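Local coordinates for protein 3,6-diketocamphane 1,6-monooxygenase (Pseudomonas putida, PDB 4UWM) that oxygenates (1S,4S)-bornane-2,5-dione to a lactone with reduced FMN and molecular oxygen, as a type II Baeyer-Villiger monooxygenase in the degradation of (-)-camphor, at residues Gly16-Ala19 and Arg20-Phe23; Leu230-His233 and Trp234-Tyr237; Trp358-Ser361 and Leu362-Ile365. All blocks are in the same frame, centred on the assembly; numbering follows the deposited sequence. Where two conformers were deposited one is given.

Contact 1: Gly16-Ala19 and Arg20-Phe23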
ATOM      1  N   GLY A  16     -15.747 -16.553   2.096  1.00 22.44           N
ATOM      2  CA  GLY A  16     -15.219 -17.150   3.321  1.00 24.76           C
ATOM      3  C   GLY A  16     -13.702 -17.137   3.490  1.00 25.24           C
ATOM      4  O   GLY A  16     -13.203 -17.272   4.617  1.00 23.68           O
ATOM      5  N   ARG A  17     -12.958 -17.013   2.388  1.00 22.41           N
ATOM      6  CA  ARG A  17     -11.511 -16.842   2.470  1.00 20.44           C
ATOM      7  C   ARG A  17     -11.178 -15.596   3.306  1.00 18.98           C
ATOM      8  O   ARG A  17     -11.846 -14.565   3.190  1.00 19.47           O
ATOM      9  CB  ARG A  17     -10.880 -16.714   1.077  1.00 22.93           C
ATOM     10  CG  ARG A  17     -10.939 -17.955   0.206  1.00 26.53           C
ATOM     11  CD  ARG A  17     -10.108 -19.081   0.769  1.00 23.98           C
ATOM     12  NE  ARG A  17      -9.671 -19.974  -0.287  1.00 26.45           N
ATOM     13  CZ  ARG A  17      -9.156 -21.173  -0.073  1.00 20.28           C
ATOM     14  NH1 ARG A  17      -9.031 -21.619   1.160  1.00 22.27           N
ATOM     15  NH2 ARG A  17      -8.751 -21.910  -1.086  1.00 22.39           N
ATOM     16  N   SER A  18     -10.148 -15.683   4.143  1.00 18.54           N
ATOM     17  CA  SER A  18      -9.765 -14.521   4.959  1.00 20.44           C
ATOM     18  C   SER A  18      -8.869 -13.579   4.148  1.00 14.66           C
ATOM     19  O   SER A  18      -8.386 -13.950   3.084  1.00 16.55           O
ATOM     20  CB  SER A  18      -9.024 -14.966   6.210  1.00 17.16           C
ATOM     21  OG  SER A  18      -7.776 -15.494   5.812  1.00 17.64           O
ATOM     22  N   ALA A  19      -8.672 -12.373   4.653  1.00 15.99           N
ATOM     23  CA  ALA A  19      -7.707 -11.442   4.052  1.00 16.22           C
ATOM     24  C   ALA A  19      -6.301 -12.048   4.060  1.00 17.74           C
ATOM     25  O   ALA A  19      -5.584 -11.970   3.065  1.00 14.37           O
ATOM     26  CB  ALA A  19      -7.746 -10.099   4.768  1.00 12.39           C
ATOM     27  N   ARG A  20      -5.903 -12.710   5.160  1.00 16.24           N
ATOM     28  CA  ARG A  20      -4.570 -13.306   5.188  1.00 15.49           C
ATOM     29  C   ARG A  20      -4.361 -14.391   4.129  1.00 15.94           C
ATOM     30  O   ARG A  20      -3.306 -14.441   3.492  1.00 18.03           O
ATOM     31  CB  ARG A  20      -4.190 -13.815   6.596  1.00 18.05           C
ATOM     32  CG  ARG A  20      -2.721 -14.201   6.726  1.00 20.20           C
ATOM     33  CD  ARG A  20      -2.445 -14.809   8.106  1.00 24.77           C
ATOM     34  NE  ARG A  20      -1.017 -14.791   8.413  1.00 30.23           N
ATOM     35  CZ  ARG A  20      -0.132 -15.664   7.938  1.00 38.68           C
ATOM     36  NH1 ARG A  20      -0.520 -16.648   7.137  1.00 38.06           N
ATOM     37  NH2 ARG A  20       1.147 -15.558   8.267  1.00 37.81           N
ATOM     38  N   GLN A  21      -5.357 -15.257   3.949  1.00 15.27           N
ATOM     39  CA  GLN A  21      -5.270 -16.331   2.956  1.00 16.85           C
ATOM     40  C   GLN A  21      -5.193 -15.748   1.541  1.00 15.24           C
ATOM     41  O   GLN A  21      -4.435 -16.227   0.708  1.00 16.96           O
ATOM     42  CB  GLN A  21      -6.493 -17.250   3.054  1.00 20.64           C
ATOM     43  CG  GLN A  21      -6.541 -18.162   4.283  1.00 18.44           C
ATOM     44  CD  GLN A  21      -7.888 -18.874   4.384  1.00 24.20           C
ATOM     45  OE1 GLN A  21      -8.961 -18.275   4.208  1.00 19.82           O
ATOM     46  NE2 GLN A  21      -7.833 -20.170   4.655  1.00 31.79           N
ATOM     47  N   THR A  22      -5.985 -14.718   1.283  1.00 16.35           N
ATOM     48  CA  THR A  22      -6.023 -14.085  -0.038  1.00 14.67           C
ATOM     49  C   THR A  22      -4.649 -13.498  -0.352  1.00 13.49           C
ATOM     50  O   THR A  22      -4.124 -13.652  -1.462  1.00 14.63           O
ATOM     51  CB  THR A  22      -7.118 -12.993  -0.049  1.00 15.68           C
ATOM     52  OG1 THR A  22      -8.382 -13.611   0.182  1.00 15.79           O
ATOM     53  CG2 THR A  22      -7.177 -12.221  -1.372  1.00 13.36           C
ATOM     54  N   PHE A  23      -4.099 -12.790   0.626  1.00 14.15           N
ATOM     55  CA  PHE A  23      -2.792 -12.125   0.500  1.00 14.46           C
ATOM     56  C   PHE A  23      -1.676 -13.154   0.281  1.00 15.77           C
ATOM     57  O   PHE A  23      -0.857 -13.015  -0.638  1.00 14.30           O
ATOM     58  CB  PHE A  23      -2.552 -11.221   1.718  1.00 14.21           C
ATOM     59  CG  PHE A  23      -1.578 -10.087   1.466  1.00 13.82           C
ATOM     60  CD1 PHE A  23      -1.945  -9.015   0.658  1.00 12.34           C
ATOM     61  CD2 PHE A  23      -0.307 -10.087   2.064  1.00 16.17           C
ATOM     62  CE1 PHE A  23      -1.066  -7.955   0.446  1.00 13.19           C
ATOM     63  CE2 PHE A  23       0.579  -9.044   1.851  1.00 16.84           C
ATOM     64  CZ  PHE A  23       0.198  -7.977   1.024  1.00 14.86           C
TER
HETATM   65  O   HOH W   1     -11.009 -18.677   5.980  1.00 48.80           O
HETATM   66  O   HOH W   2     -10.948 -20.422   3.683  1.00 50.15           O
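Ser18 and Gln21 form a capping box at the start of helix 19-35, the first helix after strand 4-9 of the TIM barrel, each side chain bonding to the other's backbone. Ser18 is the N-cap: its OG accepts from Gln21 N at 3.1 Å. With chi1 at 68°, OG sits between the backbone N and the carbonyl carbon of Ser18, which lets it receive the N-H of Gln21, a first-turn amide with no earlier helical carbonyl to bond to. In the reverse direction, Gln21 carries its amide back to the loop on a chain extended beyond CG, and OE1 takes Ser18 N at 2.9 Å, in the carbonyl plane and on a lone pair. Two waters also donate to OE1: one links it to Gly16 O, while the other lies 3.0 Å from OE1 and is a weak acceptor for Arg17 NH1. The oxygen is thus gripped by one backbone N-H and two waters. Arg17 crosses Gln21 at about a right angle, its guanidinium plane turned 84° from the amide; the aliphatic part does the touching, with CD 3.7 Å from OE1. The charged end of Arg17 goes instead to Asp350 and Asp353, in the loop after strand 343-347, with which it forms salt bridges. Thr22 OG1, which also bonds to Asn53, donates to Ser18 O, and Thr22 N reaches the same oxygen. Ala19 packs on Trp94 of the second subunit, and Arg20 and Phe23 on Ile98 of that subunit, placing the cap beside the dimer interface. The two Thr22 donors approach Ser18 O from opposite faces of its carbonyl plane, OG1 at 2.9 Å and N at 3.1 Å.

Contact 2: Leu230-His233 and Trp234-Tyr237; sequences LKRH and WEVY
The guanidinium of Arg232 carries Val236 CG2 over one face, offset toward the rim, and meets the Glu235 carboxylate at its edge, an i to i+3 and i+4 arrangement on helix 227-244 of a beta-alpha-beta unit of the TIM barrel. The carboxylate plane stands 79° from the guanidinium. The salt bridge between Arg232 NH1 and Glu235 OE1 is described for one of two Glu235 conformers; at 2.5 Å it is improbably short, and its detail is doubtful. Arg232 is bent at chi2 (60°), which folds its chain along the helix toward these two partners; NE bonds to Asn206, a residue of the FMN-binding loop. The Trp234 indole has Tyr237 CD2 over one face, again toward the rim, and forms a cation-pi contact with Arg250. On the side of the helix facing the flavin, His233 NE2 donates to Ser204 O and ND1 bonds to Ser222 OG, the side chain lying about 5 Å from the bound FMN. Arg232 and His233 thus tie the helix by hydrogen bonds to Asn206 and Ser204 in the FMN-binding segment. Over the guanidinium face, Val236 CG2 lies 3.7 Å from Arg232 CZ.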
ATOM      1  N   LEU A 230     -13.903  -8.514 -29.960  1.00 30.03           N
ATOM      2  CA  LEU A 230     -12.453  -8.442 -29.964  1.00 30.96           C
ATOM      3  C   LEU A 230     -11.966  -7.642 -31.172  1.00 41.74           C
ATOM      4  O   LEU A 230     -11.086  -6.781 -31.062  1.00 38.51           O
ATOM      5  CB  LEU A 230     -11.813  -9.837 -29.903  1.00 33.55           C
ATOM      6  CG  LEU A 230     -10.291  -9.842 -29.678  1.00 43.31           C
ATOM      7  CD1 LEU A 230      -9.903  -9.099 -28.400  1.00 42.14           C
ATOM      8  CD2 LEU A 230      -9.719 -11.254 -29.669  1.00 46.89           C
ATOM      9  N   LYS A 231     -12.570  -7.907 -32.325  1.00 46.03           N
ATOM     10  CA  LYS A 231     -12.220  -7.170 -33.531  1.00 41.56           C
ATOM     11  C   LYS A 231     -12.675  -5.715 -33.442  1.00 35.16           C
ATOM     12  O   LYS A 231     -11.912  -4.814 -33.779  1.00 35.97           O
ATOM     13  CB  LYS A 231     -12.771  -7.875 -34.775  1.00 41.13           C
ATOM     14  CG  LYS A 231     -12.012  -9.151 -35.125  1.00 51.38           C
ATOM     15  CD  LYS A 231     -12.402  -9.688 -36.499  1.00 57.45           C
ATOM     16  CE  LYS A 231     -13.801 -10.281 -36.492  1.00 62.43           C
ATOM     17  NZ  LYS A 231     -14.363 -10.346 -37.867  1.00 67.02           N
ATOM     18  N   ARG A 232     -13.900  -5.483 -32.963  1.00 33.52           N
ATOM     19  CA  ARG A 232     -14.388  -4.108 -32.756  1.00 33.38           C
ATOM     20  C   ARG A 232     -13.475  -3.293 -31.822  1.00 38.47           C
ATOM     21  O   ARG A 232     -13.224  -2.107 -32.056  1.00 42.39           O
ATOM     22  CB  ARG A 232     -15.832  -4.113 -32.238  1.00 35.82           C
ATOM     23  CG  ARG A 232     -16.516  -2.746 -32.229  1.00 35.43           C
ATOM     24  CD  ARG A 232     -16.597  -2.124 -33.617  1.00 37.66           C
ATOM     25  NE  ARG A 232     -16.971  -0.719 -33.548  1.00 38.96           N
ATOM     26  CZ  ARG A 232     -16.602   0.206 -34.427  1.00 41.64           C
ATOM     27  NH1 ARG A 232     -15.837  -0.109 -35.469  1.00 45.69           N
ATOM     28  NH2 ARG A 232     -16.987   1.456 -34.252  1.00 42.23           N
ATOM     29  N   HIS A 233     -12.980  -3.933 -30.765  1.00 43.63           N
ATOM     30  CA  HIS A 233     -12.044  -3.292 -29.837  1.00 38.11           C
ATOM     31  C   HIS A 233     -10.818  -2.781 -30.573  1.00 33.56           C
ATOM     32  O   HIS A 233     -10.447  -1.612 -30.418  1.00 32.31           O
ATOM     33  CB  HIS A 233     -11.641  -4.253 -28.702  1.00 37.09           C
ATOM     34  CG  HIS A 233     -12.605  -4.270 -27.557  1.00 33.69           C
ATOM     35  ND1 HIS A 233     -12.260  -4.713 -26.300  1.00 30.81           N
ATOM     36  CD2 HIS A 233     -13.902  -3.877 -27.477  1.00 34.01           C
ATOM     37  CE1 HIS A 233     -13.306  -4.606 -25.499  1.00 30.29           C
ATOM     38  NE2 HIS A 233     -14.313  -4.098 -26.188  1.00 31.16           N
ATOM     39  N   TRP A 234     -10.201  -3.641 -31.383  1.00 35.61           N
ATOM     40  CA  TRP A 234      -9.014  -3.228 -32.124  1.00 36.76           C
ATOM     41  C   TRP A 234      -9.312  -2.164 -33.201  1.00 35.88           C
ATOM     42  O   TRP A 234      -8.507  -1.254 -33.386  1.00 36.44           O
ATOM     43  CB  TRP A 234      -8.215  -4.411 -32.681  1.00 38.38           C
ATOM     44  CG  TRP A 234      -6.896  -3.936 -33.171  1.00 36.59           C
ATOM     45  CD1 TRP A 234      -6.541  -3.712 -34.462  1.00 40.86           C
ATOM     46  CD2 TRP A 234      -5.777  -3.541 -32.371  1.00 43.43           C
ATOM     47  NE1 TRP A 234      -5.259  -3.237 -34.525  1.00 41.80           N
ATOM     48  CE2 TRP A 234      -4.764  -3.117 -33.255  1.00 42.04           C
ATOM     49  CE3 TRP A 234      -5.524  -3.518 -30.991  1.00 41.33           C
ATOM     50  CZ2 TRP A 234      -3.515  -2.670 -32.811  1.00 45.30           C
ATOM     51  CZ3 TRP A 234      -4.284  -3.082 -30.550  1.00 43.35           C
ATOM     52  CH2 TRP A 234      -3.296  -2.656 -31.458  1.00 43.72           C
ATOM     53  N   GLU A 235     -10.461  -2.282 -33.878  1.00 37.32           N
ATOM     54  CA  GLU A 235     -10.935  -1.250 -34.808  0.70 40.92           C
ATOM     55  C   GLU A 235     -10.969   0.120 -34.131  1.00 44.56           C
ATOM     56  O   GLU A 235     -10.345   1.067 -34.610  1.00 37.23           O
ATOM     57  CB  GLU A 235     -12.345  -1.569 -35.326  0.70 47.50           C
ATOM     58  CG  GLU A 235     -12.431  -2.652 -36.387  0.70 45.72           C
ATOM     59  CD  GLU A 235     -13.855  -2.913 -36.843  0.70 38.89           C
ATOM     60  OE1 GLU A 235     -14.777  -2.201 -36.401  0.70 39.23           O
ATOM     61  OE2 GLU A 235     -14.058  -3.837 -37.649  0.70 37.08           O
ATOM     62  N   VAL A 236     -11.697   0.210 -33.009  1.00 38.14           N
ATOM     63  CA  VAL A 236     -11.892   1.468 -32.293  1.00 33.88           C
ATOM     64  C   VAL A 236     -10.561   2.039 -31.809  1.00 33.82           C
ATOM     65  O   VAL A 236     -10.299   3.230 -31.976  1.00 40.32           O
ATOM     66  CB  VAL A 236     -12.914   1.323 -31.139  1.00 37.73           C
ATOM     67  CG1 VAL A 236     -12.905   2.561 -30.249  1.00 31.31           C
ATOM     68  CG2 VAL A 236     -14.316   1.086 -31.698  1.00 36.89           C
ATOM     69  N   TYR A 237      -9.715   1.177 -31.245  1.00 34.99           N
ATOM     70  CA  TYR A 237      -8.403   1.584 -30.732  1.00 35.79           C
ATOM     71  C   TYR A 237      -7.490   2.127 -31.817  1.00 34.67           C
ATOM     72  O   TYR A 237      -6.889   3.188 -31.634  1.00 32.07           O
ATOM     73  CB  TYR A 237      -7.688   0.404 -30.053  1.00 30.33           C
ATOM     74  CG  TYR A 237      -6.298   0.722 -29.524  1.00 30.69           C
ATOM     75  CD1 TYR A 237      -6.122   1.351 -28.276  1.00 29.88           C
ATOM     76  CD2 TYR A 237      -5.161   0.371 -30.242  1.00 29.89           C
ATOM     77  CE1 TYR A 237      -4.848   1.629 -27.790  1.00 27.74           C
ATOM     78  CE2 TYR A 237      -3.892   0.643 -29.759  1.00 30.93           C
ATOM     79  CZ  TYR A 237      -3.737   1.270 -28.528  1.00 31.24           C
ATOM     80  OH  TYR A 237      -2.463   1.540 -28.044  1.00 29.40           O
TER

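Contact 3: Trp358-Ser361 and Leu362-Ile365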
ATOM      1  N   TRP A 358      -2.755 -26.349 -11.031  1.00 32.67           N
ATOM      2  CA  TRP A 358      -2.814 -24.968 -11.541  1.00 31.07           C
ATOM      3  C   TRP A 358      -1.407 -24.449 -11.920  1.00 23.25           C
ATOM      4  O   TRP A 358      -1.183 -23.937 -13.023  1.00 27.90           O
ATOM      5  CB  TRP A 358      -3.532 -24.081 -10.509  1.00 29.86           C
ATOM      6  CG  TRP A 358      -3.503 -22.626 -10.811  1.00 27.65           C
ATOM      7  CD1 TRP A 358      -2.768 -21.661 -10.161  1.00 28.26           C
ATOM      8  CD2 TRP A 358      -4.224 -21.954 -11.841  1.00 31.08           C
ATOM      9  NE1 TRP A 358      -2.990 -20.433 -10.732  1.00 23.48           N
ATOM     10  CE2 TRP A 358      -3.874 -20.576 -11.767  1.00 23.97           C
ATOM     11  CE3 TRP A 358      -5.134 -22.373 -12.824  1.00 29.57           C
ATOM     12  CZ2 TRP A 358      -4.398 -19.630 -12.635  1.00 30.08           C
ATOM     13  CZ3 TRP A 358      -5.665 -21.421 -13.685  1.00 39.18           C
ATOM     14  CH2 TRP A 358      -5.294 -20.060 -13.583  1.00 32.84           C
ATOM     15  N   PHE A 359      -0.453 -24.611 -11.016  1.00 23.75           N
ATOM     16  CA  PHE A 359       0.949 -24.318 -11.307  1.00 25.40           C
ATOM     17  C   PHE A 359       1.520 -25.046 -12.550  1.00 31.01           C
ATOM     18  O   PHE A 359       2.226 -24.432 -13.371  1.00 27.95           O
ATOM     19  CB  PHE A 359       1.800 -24.584 -10.061  1.00 24.79           C
ATOM     20  CG  PHE A 359       1.584 -23.582  -8.946  1.00 25.36           C
ATOM     21  CD1 PHE A 359       0.899 -22.374  -9.174  1.00 26.70           C
ATOM     22  CD2 PHE A 359       2.110 -23.815  -7.674  1.00 24.25           C
ATOM     23  CE1 PHE A 359       0.727 -21.443  -8.145  1.00 25.16           C
ATOM     24  CE2 PHE A 359       1.939 -22.889  -6.649  1.00 28.85           C
ATOM     25  CZ  PHE A 359       1.247 -21.700  -6.888  1.00 24.73           C
ATOM     26  N   GLN A 360       1.198 -26.343 -12.684  1.00 35.51           N
ATOM     27  CA  GLN A 360       1.600 -27.149 -13.846  0.50 31.49           C
ATOM     28  C   GLN A 360       1.003 -26.561 -15.121  1.00 30.25           C
ATOM     29  O   GLN A 360       1.713 -26.378 -16.118  1.00 33.73           O
ATOM     30  CB  GLN A 360       1.150 -28.610 -13.679  0.50 38.54           C
ATOM     31  CG  GLN A 360       1.724 -29.580 -14.709  0.50 43.31           C
ATOM     32  CD  GLN A 360       3.219 -29.793 -14.538  0.50 47.98           C
ATOM     33  OE1 GLN A 360       3.658 -30.860 -14.104  0.50 51.48           O
ATOM     34  NE2 GLN A 360       4.007 -28.773 -14.866  0.50 43.33           N
ATOM     35  N   SER A 361      -0.303 -26.270 -15.079  1.00 28.60           N
ATOM     36  CA  SER A 361      -1.017 -25.610 -16.178  1.00 29.70           C
ATOM     37  C   SER A 361      -0.310 -24.323 -16.616  1.00 30.31           C
ATOM     38  O   SER A 361      -0.060 -24.123 -17.804  1.00 32.85           O
ATOM     39  CB  SER A 361      -2.476 -25.311 -15.788  1.00 27.77           C
ATOM     40  OG  SER A 361      -3.167 -24.582 -16.805  1.00 28.23           O
ATOM     41  N   LEU A 362       0.013 -23.457 -15.656  1.00 35.44           N
ATOM     42  CA  LEU A 362       0.692 -22.196 -15.962  1.00 27.77           C
ATOM     43  C   LEU A 362       2.076 -22.433 -16.558  1.00 30.56           C
ATOM     44  O   LEU A 362       2.456 -21.742 -17.516  1.00 29.75           O
ATOM     45  CB  LEU A 362       0.761 -21.264 -14.732  1.00 27.02           C
ATOM     46  CG  LEU A 362      -0.556 -20.689 -14.190  1.00 25.21           C
ATOM     47  CD1 LEU A 362      -0.225 -19.805 -12.989  1.00 23.63           C
ATOM     48  CD2 LEU A 362      -1.322 -19.893 -15.245  1.00 25.90           C
ATOM     49  N   GLU A 363       2.817 -23.408 -16.013  1.00 30.45           N
ATOM     50  CA  GLU A 363       4.086 -23.787 -16.625  0.70 29.78           C
ATOM     51  C   GLU A 363       3.919 -24.241 -18.079  1.00 31.00           C
ATOM     52  O   GLU A 363       4.728 -23.869 -18.929  1.00 31.42           O
ATOM     53  CB  GLU A 363       4.803 -24.853 -15.813  0.70 28.72           C
ATOM     54  CG  GLU A 363       6.237 -25.052 -16.245  0.70 30.09           C
ATOM     55  CD  GLU A 363       7.026 -25.854 -15.251  0.70 37.75           C
ATOM     56  OE1 GLU A 363       6.474 -26.835 -14.710  0.70 49.03           O
ATOM     57  OE2 GLU A 363       8.195 -25.497 -15.004  0.70 48.11           O
ATOM     58  N   LEU A 364       2.869 -25.010 -18.366  1.00 34.64           N
ATOM     59  CA  LEU A 364       2.633 -25.507 -19.721  1.00 37.16           C
ATOM     60  C   LEU A 364       2.311 -24.380 -20.703  1.00 41.94           C
ATOM     61  O   LEU A 364       2.861 -24.335 -21.810  1.00 33.07           O
ATOM     62  CB  LEU A 364       1.526 -26.561 -19.736  1.00 41.44           C
ATOM     63  CG  LEU A 364       1.885 -27.918 -19.127  1.00 43.18           C
ATOM     64  CD1 LEU A 364       0.666 -28.827 -19.125  1.00 47.89           C
ATOM     65  CD2 LEU A 364       3.058 -28.568 -19.854  1.00 42.96           C
ATOM     66  N   ILE A 365       1.437 -23.467 -20.276  1.00 32.03           N
ATOM     67  CA  ILE A 365       1.048 -22.309 -21.077  1.00 29.00           C
ATOM     68  C   ILE A 365       2.272 -21.449 -21.394  1.00 32.98           C
ATOM     69  O   ILE A 365       2.533 -21.126 -22.558  1.00 37.53           O
ATOM     70  CB  ILE A 365      -0.043 -21.479 -20.368  1.00 34.06           C
ATOM     71  CG1 ILE A 365      -1.346 -22.279 -20.272  1.00 39.21           C
ATOM     72  CG2 ILE A 365      -0.277 -20.148 -21.081  1.00 32.47           C
ATOM     73  CD1 ILE A 365      -2.231 -21.886 -19.104  1.00 46.84           C
TER
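Trp358 O accepts Leu362 N at 2.9 Å, one of four i to i+4 backbone bonds linking 358-361 to 362-365 in helix 356-369, the helix that follows strand 343-347 of the TIM barrel. The same pair meets through its side chains. The Leu362 isobutyl group crosses one face of the indole near its rim: CD1 lies 3.6 Å from Trp358 NE1, while CD2 touches CZ2 at 4.0 Å. CG of Trp358 is anti to the backbone N (chi1 172°), which swings the ring forward along the helix to meet the leucine one turn on. Tyr351 stacks with the indole, and Phe260 and Val346 touch it from strands 254-261 and 343-347, the latter also packing on Leu362. With an alanine here instead of Trp358, Leu362 would probably lose the ring face it lies on and Tyr351 its stacking partner, and a gap would be likely to open toward the strands. Farther along the buried side, the Ile365 side chain folds back over the preceding turn, its CD1 3.4 Å from Ser361 O and 3.7 Å from Ser361 OG. That hydroxyl bonds to Cys261 N and so joins the helix directly to the end of strand 254-261. The more open side carries polar groups. Gln360 is bent at chi2 and brings NE2 toward Glu363 OE1 with the amide and carboxylate planes only 24° apart, but the bond is weak and, with two conformers deposited for both residues, doubtful. Glu363 has a stronger mate in Lys367, which forms a salt bridge with OE2. Leu364 CG rests against its own helix, 3.4 Å from Gln360 O.

The three contacts lie on or at the start of helices outside the parallel beta-barrel and follow one another along the chain: contact 1 at the start of helix 19-35, contact 2 within helix 227-244, and contact 3 on helix 356-369. Contacts 1 and 2 stand on opposite sides of the chain's centre, their centres 37 Å apart. Contact 3 is 23 Å from contact 1 and 30 Å from contact 2, centre to centre, and none touches another. Helix 356-369 nevertheless packs against helix 19-35 through Gln32, joining the last and first of these helices. Contact 2 borders the FMN site, contact 1 reaches the second subunit, and contact 3 covers strands 254-261 and 343-347.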